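Local coordinates for cytochrome c'' (Methylophilus methylotrophus, PDB 1GU2), which probably transfers electrons by way of a covalently attached heme c, working as a monomer, at residues K11-A16 with E24-T29; D90-H95 with S107-F112; N55-V60 with I113-T118. All blocks are in the same frame, centred on the assembly; numbering follows the deposited sequence. Where two conformers were deposited one is given.

Contact 1 of 3, residues K11-A16 with E24-T29; sequences KYTNIA and EAPSIT
Thr13 and Ala25 mark the closest backbone approach, their CA atoms 6.3 Å apart, where an interior turn of helix 2-19 meets an extended connection. Residues 11-16 are regular helix, tied by i to i+4 bonds such as Ala16 N to Tyr12 O, whereas residues 24-26 run as open chain and helix 28-36 starts only at Ile28. The loop touches the helix at Thr13 with residues 24-26 and then leads away to helix 28-36, and the surface buried between the segments is small, 105 Å².

Thr13 carries the helix side with both of its branches. Its methyl lies anti to the backbone N and reaches the loop's peptide backbone, Thr13 CG2 standing 3.7 Å from Glu24 O. The hydroxyl, anti to the carbonyl carbon (chi1 -65°), faces the pyrrolidine ring of Pro26, with Thr13 OG1 3.5 Å from Pro26 CD and 3.6 Å from Pro26 CG. The same torsion lets OG1 hydrogen-bond to Val9 O one turn earlier, so the polar atom has a partner within its own helix and can lie against carbon. The two side chains cross at about a right angle. A short, branched threonine suits this spot because it offers at once a methyl and a hydroxyl whose hydrogen bond is made within its own helix.

Proline fits the other side: its ring-restricted phi (-61°) suits an extended connection, and its apolar CG and CD are what the hydroxyl rests on. It leads directly into a helix N-cap, Ser27, whose OG accepts from Asp30 N, the classic serine cap. Helix 28-36 precedes the heme-attachment residues Cys49 and Cys52, consistent with the role of the N-terminal helix of the cytochrome c fold, with helix 2-19 as an addition before it. Thr13 also touches Ala110 of helix 106-118.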
loop_
_atom_site.group_PDB
_atom_site.type_symbol
_atom_site.label_atom_id
_atom_site.label_comp_id
_atom_site.label_asym_id
_atom_site.label_seq_id
_atom_site.Cartn_x
_atom_site.Cartn_y
_atom_site.Cartn_z
ATOM N N LYS A 11 4.381 -13.321 -3.852
ATOM C CA LYS A 11 5.815 -13.071 -3.779
ATOM C C LYS A 11 6.194 -12.531 -2.412
ATOM O O LYS A 11 7.080 -13.057 -1.722
ATOM C CB LYS A 11 6.271 -12.114 -4.894
ATOM C CG LYS A 11 7.742 -11.807 -4.845
ATOM C CD LYS A 11 8.219 -10.911 -5.968
ATOM C CE LYS A 11 9.670 -10.503 -5.740
ATOM N NZ LYS A 11 10.163 -9.768 -6.978
ATOM N N TYR A 12 5.532 -11.467 -1.966
ATOM C CA TYR A 12 5.881 -10.882 -0.678
ATOM C C TYR A 12 5.498 -11.791 0.489
ATOM O O TYR A 12 6.194 -11.797 1.529
ATOM C CB TYR A 12 5.236 -9.506 -0.506
ATOM C CG TYR A 12 5.809 -8.450 -1.432
ATOM C CD1 TYR A 12 7.147 -8.202 -1.527
ATOM C CD2 TYR A 12 4.943 -7.686 -2.202
ATOM C CE1 TYR A 12 7.650 -7.212 -2.394
ATOM C CE2 TYR A 12 5.445 -6.699 -3.059
ATOM C CZ TYR A 12 6.778 -6.481 -3.153
ATOM O OH TYR A 12 7.237 -5.503 -4.001
ATOM N N THR A 13 4.434 -12.581 0.335
ATOM C CA THR A 13 4.110 -13.534 1.414
ATOM C C THR A 13 5.216 -14.538 1.608
ATOM O O THR A 13 5.614 -14.843 2.758
ATOM C CB THR A 13 2.818 -14.276 1.068
ATOM O OG1 THR A 13 1.715 -13.331 1.053
ATOM C CG2 THR A 13 2.546 -15.329 2.134
ATOM N N ASN A 14 5.736 -15.061 0.502
ATOM C CA ASN A 14 6.782 -16.074 0.627
ATOM C C ASN A 14 8.064 -15.473 1.184
ATOM O O ASN A 14 8.728 -16.135 2.018
ATOM C CB ASN A 14 6.970 -16.743 -0.735
ATOM C CG ASN A 14 5.747 -17.556 -1.125
ATOM O OD1 ASN A 14 4.945 -18.000 -0.288
ATOM N ND2 ASN A 14 5.642 -17.727 -2.434
ATOM N N ILE A 15 8.450 -14.248 0.783
ATOM C CA ILE A 15 9.611 -13.582 1.377
ATOM C C ILE A 15 9.393 -13.379 2.872
ATOM O O ILE A 15 10.289 -13.622 3.692
ATOM C CB ILE A 15 9.872 -12.269 0.652
ATOM C CG1 ILE A 15 10.325 -12.496 -0.802
ATOM C CG2 ILE A 15 10.875 -11.422 1.421
ATOM C CD1 ILE A 15 10.329 -11.279 -1.700
ATOM N N ALA A 16 8.196 -12.913 3.268
ATOM C CA ALA A 16 7.882 -12.651 4.674
ATOM C C ALA A 16 7.929 -13.926 5.498
ATOM O O ALA A 16 8.481 -13.924 6.606
ATOM C CB ALA A 16 6.487 -12.012 4.762
ATOM N N GLU A 24 2.255 -16.507 7.906
ATOM C CA GLU A 24 1.929 -17.570 6.943
ATOM C C GLU A 24 1.114 -17.152 5.740
ATOM O O GLU A 24 1.238 -17.745 4.663
ATOM C CB GLU A 24 1.140 -18.681 7.668
ATOM C CG GLU A 24 2.104 -19.396 8.629
ATOM C CD GLU A 24 1.463 -20.534 9.381
ATOM O OE1 GLU A 24 0.241 -20.740 9.323
ATOM O OE2 GLU A 24 2.245 -21.207 10.061
ATOM N N ALA A 25 0.274 -16.137 5.905
ATOM C CA ALA A 25 -0.665 -15.702 4.877
ATOM C C ALA A 25 -1.034 -14.269 5.139
ATOM O O ALA A 25 -0.999 -13.796 6.264
ATOM C CB ALA A 25 -1.892 -16.605 4.914
ATOM N N PRO A 26 -1.412 -13.554 4.094
ATOM C CA PRO A 26 -1.836 -12.150 4.284
ATOM C C PRO A 26 -3.036 -11.944 5.187
ATOM O O PRO A 26 -3.989 -12.741 5.221
ATOM C CB PRO A 26 -2.245 -11.720 2.872
ATOM C CG PRO A 26 -1.660 -12.670 1.936
ATOM C CD PRO A 26 -1.367 -13.950 2.686
ATOM N N SER A 27 -3.038 -10.821 5.881
ATOM C CA SER A 27 -4.147 -10.342 6.663
ATOM C C SER A 27 -4.654 -9.027 6.097
ATOM O O SER A 27 -3.945 -8.018 6.216
ATOM C CB SER A 27 -3.685 -10.047 8.097
ATOM O OG SER A 27 -4.717 -9.378 8.803
ATOM N N ILE A 28 -5.835 -9.078 5.503
ATOM C CA ILE A 28 -6.367 -7.820 5.012
ATOM C C ILE A 28 -6.757 -6.863 6.134
ATOM O O ILE A 28 -6.687 -5.644 5.923
ATOM C CB ILE A 28 -7.531 -8.131 4.087
ATOM C CG1 ILE A 28 -6.797 -8.493 2.762
ATOM C CG2 ILE A 28 -8.594 -7.120 3.815
ATOM C CD1 ILE A 28 -7.653 -9.518 2.144
ATOM N N THR A 29 -7.122 -7.360 7.292
ATOM C CA THR A 29 -7.343 -6.519 8.458
ATOM C C THR A 29 -6.088 -5.738 8.824
ATOM O O THR A 29 -6.110 -4.513 9.096
ATOM C CB THR A 29 -7.826 -7.373 9.648
ATOM O OG1 THR A 29 -9.089 -7.961 9.361
ATOM C CG2 THR A 29 -8.097 -6.459 10.848
#

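Contact 2 of 3, residues D90-H95 with S107-F112; sequences DEFTKH and SEKANF. With HEC (heme c), chain C.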
loop_
_atom_site.group_PDB
_atom_site.type_symbol
_atom_site.label_atom_id
_atom_site.label_comp_id
_atom_site.label_asym_id
_atom_site.label_seq_id
_atom_site.Cartn_x
_atom_site.Cartn_y
_atom_site.Cartn_z
ATOM N N ASP A 90 10.470 -1.515 -7.196
ATOM C CA ASP A 90 11.453 -0.501 -6.827
ATOM C C ASP A 90 10.752 0.778 -6.436
ATOM O O ASP A 90 11.162 1.473 -5.501
ATOM C CB ASP A 90 12.387 -0.309 -8.037
ATOM C CG ASP A 90 13.205 -1.510 -8.433
ATOM O OD1 ASP A 90 13.494 -2.339 -7.530
ATOM O OD2 ASP A 90 13.594 -1.636 -9.644
ATOM N N GLU A 91 9.700 1.153 -7.156
ATOM C CA GLU A 91 8.996 2.411 -6.818
ATOM C C GLU A 91 8.342 2.319 -5.453
ATOM O O GLU A 91 8.329 3.308 -4.712
ATOM C CB GLU A 91 7.970 2.757 -7.921
ATOM C CG GLU A 91 8.640 3.037 -9.235
ATOM C CD GLU A 91 9.390 4.354 -9.350
ATOM O OE1 GLU A 91 9.162 5.281 -8.533
ATOM O OE2 GLU A 91 10.221 4.437 -10.297
ATOM N N PHE A 92 7.785 1.169 -5.088
ATOM C CA PHE A 92 7.149 1.027 -3.781
ATOM C C PHE A 92 8.187 1.079 -2.667
ATOM O O PHE A 92 7.983 1.712 -1.641
ATOM C CB PHE A 92 6.345 -0.274 -3.730
ATOM C CG PHE A 92 5.362 -0.450 -2.567
ATOM C CD1 PHE A 92 4.961 0.532 -1.726
ATOM C CD2 PHE A 92 4.786 -1.682 -2.373
ATOM C CE1 PHE A 92 4.025 0.370 -0.729
ATOM C CE2 PHE A 92 3.838 -1.924 -1.395
ATOM C CZ PHE A 92 3.463 -0.892 -0.572
ATOM N N THR A 93 9.334 0.462 -2.886
ATOM C CA THR A 93 10.458 0.578 -1.956
ATOM C C THR A 93 10.875 2.038 -1.777
ATOM O O THR A 93 11.042 2.539 -0.632
ATOM C CB THR A 93 11.641 -0.269 -2.449
ATOM O OG1 THR A 93 11.342 -1.667 -2.247
ATOM C CG2 THR A 93 12.899 0.040 -1.667
ATOM N N LYS A 94 11.026 2.779 -2.867
ATOM C CA LYS A 94 11.401 4.208 -2.767
ATOM C C LYS A 94 10.339 4.976 -1.996
ATOM O O LYS A 94 10.628 5.820 -1.149
ATOM C CB LYS A 94 11.644 4.802 -4.131
ATOM C CG LYS A 94 12.918 4.315 -4.829
ATOM C CD LYS A 94 12.958 4.933 -6.268
ATOM C CE LYS A 94 14.118 4.530 -7.125
ATOM N NZ LYS A 94 13.826 4.858 -8.568
ATOM N N HIS A 95 9.054 4.698 -2.280
ATOM C CA HIS A 95 7.964 5.441 -1.613
ATOM C C HIS A 95 7.891 5.156 -0.132
ATOM O O HIS A 95 7.711 6.062 0.674
ATOM C CB HIS A 95 6.643 5.077 -2.304
ATOM C CG HIS A 95 5.487 5.947 -1.925
ATOM N ND1 HIS A 95 5.537 7.334 -1.944
ATOM C CD2 HIS A 95 4.227 5.651 -1.565
ATOM C CE1 HIS A 95 4.355 7.829 -1.616
ATOM N NE2 HIS A 95 3.518 6.811 -1.380
ATOM N N SER A 107 5.925 -8.494 4.901
ATOM C CA SER A 107 4.570 -8.758 5.371
ATOM C C SER A 107 3.675 -7.531 5.270
ATOM O O SER A 107 2.493 -7.661 4.942
ATOM C CB SER A 107 4.547 -9.312 6.801
ATOM O OG SER A 107 5.121 -8.447 7.745
ATOM N N GLU A 108 4.168 -6.316 5.528
ATOM C CA GLU A 108 3.402 -5.134 5.343
ATOM C C GLU A 108 2.992 -5.000 3.886
ATOM O O GLU A 108 1.846 -4.637 3.608
ATOM C CB GLU A 108 4.185 -3.871 5.802
ATOM C CG GLU A 108 4.339 -3.746 7.283
ATOM C CD GLU A 108 5.216 -2.588 7.713
ATOM O OE1 GLU A 108 6.170 -2.231 6.968
ATOM O OE2 GLU A 108 4.923 -2.019 8.811
ATOM N N LYS A 109 3.881 -5.284 2.947
ATOM C CA LYS A 109 3.548 -5.156 1.520
ATOM C C LYS A 109 2.531 -6.197 1.102
ATOM O O LYS A 109 1.568 -5.908 0.399
ATOM C CB LYS A 109 4.836 -5.266 0.673
ATOM C CG LYS A 109 5.824 -4.126 0.868
ATOM C CD LYS A 109 7.046 -4.299 -0.055
ATOM C CE LYS A 109 8.005 -3.163 0.227
ATOM N NZ LYS A 109 9.258 -3.322 -0.558
ATOM N N ALA A 110 2.703 -7.457 1.538
ATOM C CA ALA A 110 1.724 -8.476 1.224
ATOM C C ALA A 110 0.355 -8.130 1.779
ATOM O O ALA A 110 -0.678 -8.239 1.102
ATOM C CB ALA A 110 2.198 -9.802 1.784
ATOM N N ASN A 111 0.280 -7.709 3.051
ATOM C CA ASN A 111 -0.980 -7.400 3.676
ATOM C C ASN A 111 -1.645 -6.197 3.004
ATOM O O ASN A 111 -2.866 -6.180 2.800
ATOM C CB ASN A 111 -0.802 -7.061 5.179
ATOM C CG ASN A 111 -0.466 -8.241 6.063
ATOM O OD1 ASN A 111 -0.612 -9.399 5.656
ATOM N ND2 ASN A 111 -0.040 -7.938 7.283
ATOM N N PHE A 112 -0.847 -5.182 2.661
ATOM C CA PHE A 112 -1.392 -3.986 2.050
ATOM C C PHE A 112 -1.920 -4.252 0.644
ATOM O O PHE A 112 -3.005 -3.795 0.313
ATOM C CB PHE A 112 -0.333 -2.879 2.054
ATOM C CG PHE A 112 -0.849 -1.640 1.342
ATOM C CD1 PHE A 112 -0.288 -1.220 0.155
ATOM C CD2 PHE A 112 -1.901 -0.939 1.906
ATOM C CE1 PHE A 112 -0.768 -0.093 -0.487
ATOM C CE2 PHE A 112 -2.419 0.154 1.277
ATOM C CZ PHE A 112 -1.841 0.556 0.092
HETATM FE FE HEC C . 1.516 6.952 -1.390
HETATM C CHA HEC C . 1.920 6.560 -4.767
HETATM C CHB HEC C . 1.117 3.580 -1.063
HETATM C CHC HEC C . 1.614 7.310 2.026
HETATM C CHD HEC C . 1.553 10.361 -1.781
HETATM N NA HEC C . 1.453 5.395 -2.649
HETATM C C1A HEC C . 1.657 5.412 -4.040
HETATM C C2A HEC C . 1.572 4.076 -4.560
HETATM C C3A HEC C . 1.298 3.252 -3.534
HETATM C C4A HEC C . 1.264 4.060 -2.340
HETATM C CMA HEC C . 1.101 1.715 -3.564
HETATM C CAA HEC C . 1.758 3.698 -6.040
HETATM C CBA HEC C . 3.212 3.312 -6.368
HETATM C CGA HEC C . 3.395 2.969 -7.807
HETATM O O1A HEC C . 4.500 3.211 -8.339
HETATM O O2A HEC C . 2.471 2.457 -8.460
HETATM N NB HEC C . 1.406 5.686 0.164
HETATM C C1B HEC C . 1.269 4.327 0.109
HETATM C C2B HEC C . 1.347 3.776 1.456
HETATM C C3B HEC C . 1.516 4.820 2.316
HETATM C C4B HEC C . 1.523 6.015 1.504
HETATM C CMB HEC C . 1.265 2.283 1.819
HETATM C CAB HEC C . 1.642 4.816 3.857
HETATM C CBB HEC C . 2.833 3.980 4.319
HETATM N NC HEC C . 1.560 8.517 -0.140
HETATM C C1C HEC C . 1.560 8.461 1.255
HETATM C C2C HEC C . 1.457 9.802 1.790
HETATM C C3C HEC C . 1.417 10.663 0.730
HETATM C C4C HEC C . 1.491 9.873 -0.468
HETATM C CMC HEC C . 1.356 10.077 3.304
HETATM C CAC HEC C . 1.217 12.178 0.702
HETATM C CBC HEC C . 2.278 12.938 1.491
HETATM N ND HEC C . 1.693 8.187 -2.944
HETATM C C1D HEC C . 1.723 9.588 -2.905
HETATM C C2D HEC C . 2.065 10.107 -4.203
HETATM C C3D HEC C . 2.353 9.037 -5.003
HETATM C C4D HEC C . 1.996 7.847 -4.263
HETATM C CMD HEC C . 2.139 11.598 -4.577
HETATM C CAD HEC C . 2.994 9.105 -6.413
HETATM C CBD HEC C . 1.995 9.555 -7.509
HETATM C CGD HEC C . 1.240 8.413 -8.158
HETATM O O1D HEC C . 0.142 8.621 -8.750
HETATM O O2D HEC C . 1.738 7.257 -8.124
#
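Phe92 and Lys109 lie alongside each other, pointing opposite ways, each reaching toward the other's helix. CE2 of Phe92 lies 3.7 Å from CG of Lys109, so the methylenes of the lysine serve as apolar packing. The axes of the two short helical segments stay 12.6 Å apart at an angle of 112°, a gap that takes large side chains to fill. With CG anti to the backbone N (chi1 -167°), Phe92 extends far enough for its CZ to come within 3.8 Å of CD1 of Phe112.

This aromatic part is the tight side, and the heme closes it: methyl CMB sits over one face of Phe112, 3.9 Å from its CE1, and at the edge of Phe92. One turn on from Phe92, His95 NE2 binds the iron at 2.0 Å; with His53 it gives bis-histidine coordination in this oxidized structure. The Thr93 end is looser and more polar, and Thr93 is partly exposed. There Thr93 OG1 lies 3.2 Å from Lys109 NZ, and Asp103 ties the two together, hydrogen-bonding to the threonine and forming a salt bridge with the lysine.

Helix 106-118, probably the counterpart of the C-terminal helix of the cytochrome c fold, is also packed against helix 2-19, Lys109 and Ala110 touching Tyr12, while Glu108 touches Phe34 of helix 28-36.

Contact 3 of 3, residues N55-V60 with I113-T118; sequences NNPANV and IAYLLT
Tyr115 and Leu116 reach Pro57 through different first torsions. In Tyr115, CG lies anti to the backbone N (chi1 163°), which carries the phenol outward from the helix until its hydroxyl end meets the loop; in Leu116, CG stands beside the backbone N (chi1 -70°), and CD2 then turns to the same proline. Both meet the pyrrolidine ring, at different atoms. Pro57 CD approaches Tyr115 OH at 3.4 Å, Pro57 CG lies 3.8 Å from Tyr115 CE2, and Pro57 CB packs 3.5 Å from Leu116 CD2, both side chains crossing the ring obliquely.

Proline suits its place twice over. It is compact and apolar, and its fixed phi fits the second position of the type I beta turn from Asn56 to Asn59, which Asn59 N closes on Asn56 O at 3.0 Å. Helix 49-53 carries the CXXCH heme-attachment motif with Cys49, Cys52 and His53, so the contact joins the loop just after that motif to helix 106-118. The side chain of Leu116 lies about 5 Å from the heme.

Polar links flank this packing. A water donates to Asn55 O at 2.6 Å and to Tyr115 OH at 2.7 Å, bridging loop and helix, and the phenol is also hydrogen-bonded to Glu119. A phenylalanine in place of Tyr115 would keep the ring but would probably leave the bridging water and Glu119 without their common partner, weakening the tie to the loop. Within 113-118, Thr118 OG1 donates to Tyr115 O at 2.7 Å, in the carbonyl plane and on a lone pair, alongside the backbone bond from Thr118 N.

Around the contact, Tyr115 also touches Lys32 on helix 28-36. Ile113 packs against Ala5, Val9 and Tyr12 of helix 2-19, and Pro57 is backbone-bonded to Ala74 on the loop side.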
loop_
_atom_site.group_PDB
_atom_site.type_symbol
_atom_site.label_atom_id
_atom_site.label_comp_id
_atom_site.label_asym_id
_atom_site.label_seq_id
_atom_site.Cartn_x
_atom_site.Cartn_y
_atom_site.Cartn_z
ATOM N N ASN A 55 -9.237 7.520 3.183
ATOM C CA ASN A 55 -9.439 6.245 3.878
ATOM C C ASN A 55 -10.024 5.127 3.060
ATOM O O ASN A 55 -10.409 4.042 3.502
ATOM C CB ASN A 55 -10.323 6.380 5.163
ATOM C CG ASN A 55 -11.713 6.816 4.843
ATOM O OD1 ASN A 55 -12.191 6.741 3.716
ATOM N ND2 ASN A 55 -12.404 7.324 5.877
ATOM N N ASN A 56 -10.164 5.219 1.812
ATOM C CA ASN A 56 -10.570 4.353 0.725
ATOM C C ASN A 56 -9.601 4.475 -0.464
ATOM O O ASN A 56 -9.653 5.445 -1.229
ATOM C CB ASN A 56 -12.023 4.667 0.319
ATOM C CG ASN A 56 -12.652 3.627 -0.570
ATOM O OD1 ASN A 56 -13.870 3.564 -0.842
ATOM N ND2 ASN A 56 -11.849 2.732 -1.059
ATOM N N PRO A 57 -8.804 3.432 -0.679
ATOM C CA PRO A 57 -7.844 3.472 -1.806
ATOM C C PRO A 57 -8.429 3.339 -3.188
ATOM O O PRO A 57 -7.737 3.458 -4.206
ATOM C CB PRO A 57 -6.934 2.293 -1.453
ATOM C CG PRO A 57 -7.809 1.329 -0.733
ATOM C CD PRO A 57 -8.707 2.182 0.091
ATOM N N ALA A 58 -9.741 3.162 -3.370
ATOM C CA ALA A 58 -10.501 3.214 -4.576
ATOM C C ALA A 58 -10.817 4.661 -4.947
ATOM O O ALA A 58 -11.255 4.894 -6.092
ATOM C CB ALA A 58 -11.777 2.394 -4.434
ATOM N N ASN A 59 -10.594 5.630 -4.064
ATOM C CA ASN A 59 -10.864 7.032 -4.365
ATOM C C ASN A 59 -9.630 7.782 -4.868
ATOM O O ASN A 59 -8.493 7.355 -4.679
ATOM C CB ASN A 59 -11.377 7.856 -3.136
ATOM C CG ASN A 59 -12.869 7.638 -3.059
ATOM O OD1 ASN A 59 -13.871 8.198 -3.387
ATOM N ND2 ASN A 59 -13.054 6.521 -2.439
ATOM N N VAL A 60 -9.853 8.937 -5.473
ATOM C CA VAL A 60 -8.774 9.852 -5.828
ATOM C C VAL A 60 -8.281 10.523 -4.570
ATOM O O VAL A 60 -9.053 11.028 -3.768
ATOM C CB VAL A 60 -9.312 10.852 -6.853
ATOM C CG1 VAL A 60 -8.324 11.970 -7.047
ATOM C CG2 VAL A 60 -9.609 10.166 -8.185
ATOM N N ILE A 113 -1.169 -4.982 -0.185
ATOM C CA ILE A 113 -1.635 -5.249 -1.539
ATOM C C ILE A 113 -2.844 -6.163 -1.498
ATOM O O ILE A 113 -3.805 -5.965 -2.261
ATOM C CB ILE A 113 -0.493 -5.746 -2.452
ATOM C CG1 ILE A 113 0.668 -4.747 -2.527
ATOM C CG2 ILE A 113 -1.062 -6.092 -3.818
ATOM C CD1 ILE A 113 1.894 -5.240 -3.274
ATOM N N ALA A 114 -2.895 -7.116 -0.585
ATOM C CA ALA A 114 -4.061 -7.970 -0.434
ATOM C C ALA A 114 -5.237 -7.114 -0.052
ATOM O O ALA A 114 -6.335 -7.262 -0.576
ATOM C CB ALA A 114 -3.798 -9.044 0.610
ATOM N N TYR A 115 -5.047 -6.161 0.851
ATOM C CA TYR A 115 -6.143 -5.217 1.206
ATOM C C TYR A 115 -6.588 -4.435 -0.019
ATOM O O TYR A 115 -7.790 -4.255 -0.301
ATOM C CB TYR A 115 -5.657 -4.316 2.371
ATOM C CG TYR A 115 -6.535 -3.086 2.514
ATOM C CD1 TYR A 115 -7.873 -3.222 2.839
ATOM C CD2 TYR A 115 -6.046 -1.800 2.304
ATOM C CE1 TYR A 115 -8.661 -2.068 2.962
ATOM C CE2 TYR A 115 -6.810 -0.640 2.417
ATOM C CZ TYR A 115 -8.126 -0.829 2.762
ATOM O OH TYR A 115 -8.945 0.258 2.843
ATOM N N LEU A 116 -5.662 -3.918 -0.836
ATOM C CA LEU A 116 -6.032 -3.202 -2.076
ATOM C C LEU A 116 -6.917 -4.059 -2.988
ATOM O O LEU A 116 -7.820 -3.470 -3.650
ATOM C CB LEU A 116 -4.814 -2.774 -2.848
ATOM C CG LEU A 116 -3.940 -1.662 -2.279
ATOM C CD1 LEU A 116 -2.815 -1.343 -3.262
ATOM C CD2 LEU A 116 -4.704 -0.398 -1.975
ATOM N N LEU A 117 -6.702 -5.360 -3.065
ATOM C CA LEU A 117 -7.502 -6.263 -3.914
ATOM C C LEU A 117 -8.951 -6.293 -3.447
ATOM O O LEU A 117 -9.834 -6.664 -4.223
ATOM C CB LEU A 117 -6.951 -7.691 -3.933
ATOM C CG LEU A 117 -5.584 -7.906 -4.568
ATOM C CD1 LEU A 117 -5.102 -9.339 -4.432
ATOM C CD2 LEU A 117 -5.599 -7.462 -6.014
ATOM N N THR A 118 -9.230 -5.927 -2.211
ATOM C CA THR A 118 -10.556 -6.040 -1.674
ATOM C C THR A 118 -11.370 -4.735 -1.760
ATOM O O THR A 118 -12.574 -4.764 -1.501
ATOM C CB THR A 118 -10.596 -6.419 -0.170
ATOM O OG1 THR A 118 -10.079 -5.351 0.659
ATOM C CG2 THR A 118 -9.823 -7.683 -0.009
HETATM O O HOH W 1 -9.357 2.021 4.788
#

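Helix 106-118 joins all three contacts: contacts 2 and 3 use successive turns of it, and contact 1 leans on it from the side away from the heme. Contacts 1 and 2 have centres about 12 Å apart and meet at Ser27 N, which is 2.8 Å from Asn111 OD1, a probable hydrogen bond. Contacts 1 and 3, about 17 Å apart between centres, touch where Pro26 CB lies 3.8 Å from Ala114 CB. The centres of contacts 2 and 3 are about 14 Å apart; contact 2 supplies the axial ligand His95, while Pro57 of contact 3 lies about 6 Å from the other ligand, His53, side chain to side chain. Contact 1 is remote from the heme.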